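Local coordinates for putative heme binding protein (Tannerella forsythia, PDB 6EU8) that probably binds heme as a member of the HmuY-like family of bacterial heme-binding proteins, here in its heme-free form, at residues 71-76 with 184-189. Numbering follows the deposited sequence.
Sequences IAIHRF and KGHVSF. With MLI (malonate ion), chain B.
Strand 71-74 faces strand 184-189 from a different sheet, nearly antiparallel at 157° and with axes 9.2 Å apart, so the two meet through side chains. The backbones come closer just past the end of the first strand, with Arg-75 CA 5.3 Å from Gly-185 CA. Ile-73 and Val-187 meet end on, CD1 of Ile-73 lying 4.1 Å from CG1 of Val-187. The same CD1 also packs against the Phe-189 ring, 4.0 Å from its CE1. Ile-71 adds its own CD1 at CZ of that ring. Phe-76 lies across the start of the second strand, and its CE1 is 3.6 Å from the backbone N of Gly-185. CG2 of Val-187 sits at the edge of the Phe-76 ring, near its plane. The Arg-75 chain bends at chi2 and chi3 (-74° and -51°), which turns its guanidinium back toward Lys-184, although the side chain sets out away from that strand. A water in the guanidinium plane accepts from Arg-75 NH1 and donates to Lys-184 O and to a malonate ion. Arg-75 NH2 donates a hydrogen bond to malonate O8 at 3.1 Å. The extended Lys-184 chain carries NZ to a hydrogen bond with malonate O6 at 2.8 Å. The malonate, probably from the crystallisation liquor, thus links two side chains that are probably both positively charged, one carboxylate to each. Arg-75 NH1 also donates to Thr-20 O, and Lys-184 NZ to Asn-147 OD1. The contact joins the four-stranded sheet, where 71-74 runs between strands 24-28 and 77-80, to the larger antiparallel sheet, where 184-194 runs between strands 11-18 and 169-178.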
ATOM      1  N   ILE A  71      -2.772  -7.091  -1.803  1.00 23.90           N
ATOM      2  CA  ILE A  71      -2.128  -5.771  -1.633  1.00 24.07           C
ATOM      3  C   ILE A  71      -1.738  -5.572  -0.168  1.00 22.77           C
ATOM      4  O   ILE A  71      -2.254  -6.238   0.718  1.00 24.21           O
ATOM      5  CB  ILE A  71      -3.007  -4.579  -2.126  1.00 23.86           C
ATOM      6  CG1 ILE A  71      -4.267  -4.400  -1.294  1.00 25.90           C
ATOM      7  CG2 ILE A  71      -3.354  -4.721  -3.620  1.00 25.32           C
ATOM      8  CD1 ILE A  71      -4.978  -3.085  -1.578  1.00 27.35           C
ATOM      9  N   ALA A  72      -0.766  -4.682   0.086  1.00 21.74           N
ATOM     10  CA  ALA A  72      -0.344  -4.305   1.445  1.00 21.95           C
ATOM     11  C   ALA A  72      -0.096  -2.809   1.530  1.00 21.30           C
ATOM     12  O   ALA A  72       0.325  -2.186   0.552  1.00 22.53           O
ATOM     13  CB  ALA A  72       0.884  -5.070   1.868  1.00 21.93           C
ATOM     14  N   ILE A  73      -0.385  -2.260   2.714  1.00 21.04           N
ATOM     15  CA  ILE A  73      -0.431  -0.820   2.935  1.00 20.69           C
ATOM     16  C   ILE A  73       0.453  -0.464   4.157  1.00 20.87           C
ATOM     17  O   ILE A  73       0.348  -1.081   5.227  1.00 20.37           O
ATOM     18  CB  ILE A  73      -1.896  -0.336   3.138  1.00 20.72           C
ATOM     19  CG1 ILE A  73      -2.792  -0.769   1.947  1.00 22.56           C
ATOM     20  CG2 ILE A  73      -1.950   1.195   3.335  1.00 22.48           C
ATOM     21  CD1 ILE A  73      -4.243  -0.350   2.108  1.00 22.77           C
ATOM     22  N   HIS A  74       1.326   0.548   3.971  1.00 19.69           N
ATOM     23  CA  HIS A  74       2.158   1.140   5.026  1.00 20.62           C
ATOM     24  C   HIS A  74       2.009   2.644   4.875  1.00 20.61           C
ATOM     25  O   HIS A  74       2.440   3.181   3.888  1.00 20.65           O
ATOM     26  CB  HIS A  74       3.629   0.751   4.859  1.00 20.77           C
ATOM     27  CG  HIS A  74       4.605   1.671   5.568  1.00 20.34           C
ATOM     28  ND1 HIS A  74       5.113   2.815   4.990  1.00 20.76           N
ATOM     29  CD2 HIS A  74       5.182   1.583   6.794  1.00 21.85           C
ATOM     30  CE1 HIS A  74       5.936   3.405   5.832  1.00 22.13           C
ATOM     31  NE2 HIS A  74       5.997   2.675   6.928  1.00 19.99           N
ATOM     32  N   ARG A  75       1.415   3.337   5.871  1.00 20.85           N
ATOM     33  CA  ARG A  75       1.082   4.749   5.681  1.00 20.11           C
ATOM     34  C   ARG A  75       0.362   4.936   4.330  1.00 19.56           C
ATOM     35  O   ARG A  75      -0.677   4.301   4.174  1.00 20.63           O
ATOM     36  CB  ARG A  75       2.329   5.618   5.838  1.00 19.99           C
ATOM     37  CG  ARG A  75       2.997   5.562   7.216  1.00 20.16           C
ATOM     38  CD  ARG A  75       2.260   6.314   8.353  1.00 21.83           C
ATOM     39  NE  ARG A  75       1.932   7.688   7.982  1.00 22.80           N
ATOM     40  CZ  ARG A  75       1.277   8.565   8.766  1.00 24.20           C
ATOM     41  NH1 ARG A  75       0.854   8.212   9.960  1.00 25.13           N
ATOM     42  NH2 ARG A  75       1.011   9.780   8.313  1.00 26.37           N
ATOM     43  N   PHE A  76       0.853   5.762   3.397  1.00 20.26           N
ATOM     44  CA  PHE A  76       0.194   5.901   2.074  1.00 19.83           C
ATOM     45  C   PHE A  76       0.911   5.111   0.979  1.00 19.60           C
ATOM     46  O   PHE A  76       0.558   5.218  -0.216  1.00 20.52           O
ATOM     47  CB  PHE A  76       0.005   7.378   1.686  1.00 21.42           C
ATOM     48  CG  PHE A  76      -0.904   8.180   2.609  1.00 21.69           C
ATOM     49  CD1 PHE A  76      -1.923   7.594   3.368  1.00 21.68           C
ATOM     50  CD2 PHE A  76      -0.709   9.558   2.709  1.00 23.46           C
ATOM     51  CE1 PHE A  76      -2.747   8.358   4.179  1.00 22.93           C
ATOM     52  CE2 PHE A  76      -1.543  10.325   3.546  1.00 22.39           C
ATOM     53  CZ  PHE A  76      -2.533   9.732   4.258  1.00 22.75           C
ATOM     54  N   LYS A 184      -4.515  11.191   9.657  1.00 24.20           N
ATOM     55  CA  LYS A 184      -3.936  10.585   8.428  1.00 24.92           C
ATOM     56  C   LYS A 184      -3.532   9.130   8.634  1.00 25.20           C
ATOM     57  O   LYS A 184      -2.999   8.754   9.672  1.00 25.31           O
ATOM     58  CB  LYS A 184      -2.710  11.373   7.931  1.00 23.63           C
ATOM     59  CG  LYS A 184      -2.982  12.789   7.505  1.00 25.25           C
ATOM     60  CD  LYS A 184      -1.760  13.423   6.856  1.00 24.71           C
ATOM     61  CE  LYS A 184      -2.035  14.876   6.516  1.00 25.66           C
ATOM     62  NZ  LYS A 184      -0.976  15.544   5.738  1.00 25.25           N
ATOM     63  N   GLY A 185      -3.748   8.296   7.603  1.00 24.29           N
ATOM     64  CA  GLY A 185      -3.315   6.882   7.615  1.00 25.12           C
ATOM     65  C   GLY A 185      -4.417   5.843   7.745  1.00 24.93           C
ATOM     66  O   GLY A 185      -4.136   4.637   7.772  1.00 24.72           O
ATOM     67  N   HIS A 186      -5.672   6.300   7.823  1.00 24.35           N
ATOM     68  CA  HIS A 186      -6.840   5.425   7.784  1.00 24.94           C
ATOM     69  C   HIS A 186      -7.277   5.413   6.334  1.00 25.72           C
ATOM     70  O   HIS A 186      -7.882   6.379   5.827  1.00 25.63           O
ATOM     71  CB  HIS A 186      -7.937   5.902   8.737  1.00 25.63           C
ATOM     72  CG  HIS A 186      -7.535   5.898  10.177  1.00 26.13           C
ATOM     73  ND1 HIS A 186      -7.651   4.782  10.987  1.00 26.74           N
ATOM     74  CD2 HIS A 186      -7.051   6.885  10.969  1.00 24.73           C
ATOM     75  CE1 HIS A 186      -7.228   5.083  12.203  1.00 28.29           C
ATOM     76  NE2 HIS A 186      -6.834   6.340  12.211  1.00 25.86           N
ATOM     77  N   VAL A 187      -6.911   4.330   5.629  1.00 23.81           N
ATOM     78  CA  VAL A 187      -7.056   4.240   4.186  1.00 24.07           C
ATOM     79  C   VAL A 187      -8.298   3.441   3.834  1.00 25.65           C
ATOM     80  O   VAL A 187      -8.381   2.262   4.208  1.00 25.33           O
ATOM     81  CB  VAL A 187      -5.791   3.593   3.569  1.00 24.14           C
ATOM     82  CG1 VAL A 187      -5.934   3.421   2.064  1.00 24.31           C
ATOM     83  CG2 VAL A 187      -4.552   4.416   3.910  1.00 22.35           C
ATOM     84  N   SER A 188      -9.250   4.071   3.136  1.00 24.69           N
ATOM     85  CA  SER A 188     -10.516   3.401   2.690  1.00 25.98           C
ATOM     86  C   SER A 188     -10.589   3.294   1.175  1.00 26.11           C
ATOM     87  O   SER A 188     -10.165   4.212   0.471  1.00 24.25           O
ATOM     88  CB  SER A 188     -11.754   4.140   3.231  1.00 26.21           C
ATOM     89  OG  SER A 188     -11.805   4.132   4.636  1.00 28.34           O
ATOM     90  N   PHE A 189     -11.108   2.154   0.660  1.00 23.91           N
ATOM     91  CA  PHE A 189     -11.306   1.973  -0.765  1.00 24.71           C
ATOM     92  C   PHE A 189     -12.479   1.044  -1.032  1.00 25.01           C
ATOM     93  O   PHE A 189     -12.798   0.194  -0.195  1.00 26.90           O
ATOM     94  CB  PHE A 189     -10.026   1.400  -1.439  1.00 24.75           C
ATOM     95  CG  PHE A 189      -9.439   0.203  -0.729  1.00 23.95           C
ATOM     96  CD1 PHE A 189      -8.582   0.354   0.341  1.00 23.53           C
ATOM     97  CD2 PHE A 189      -9.764  -1.099  -1.136  1.00 25.97           C
ATOM     98  CE1 PHE A 189      -8.063  -0.761   1.017  1.00 26.59           C
ATOM     99  CE2 PHE A 189      -9.238  -2.209  -0.482  1.00 26.30           C
ATOM    100  CZ  PHE A 189      -8.384  -2.046   0.588  1.00 26.01           C
TER
HETATM  101  C1  MLI B 201       1.454  14.260   9.583  1.00 33.18           C
HETATM  102  C2  MLI B 201       1.035  15.394   8.693  1.00 35.82           C
HETATM  103  C3  MLI B 201       0.277  13.442  10.028  1.00 33.04           C
HETATM  104  O6  MLI B 201       1.190  15.310   7.473  1.00 33.58           O
HETATM  105  O7  MLI B 201       0.525  16.412   9.215  1.00 41.73           O
HETATM  106  O8  MLI B 201       0.398  12.194  10.174  1.00 27.83           O
HETATM  107  O9  MLI B 201      -0.805  14.032  10.235  1.00 30.53           O
HETATM  108  O   HOH W   1      -1.087  10.034  11.260  1.00 26.52           O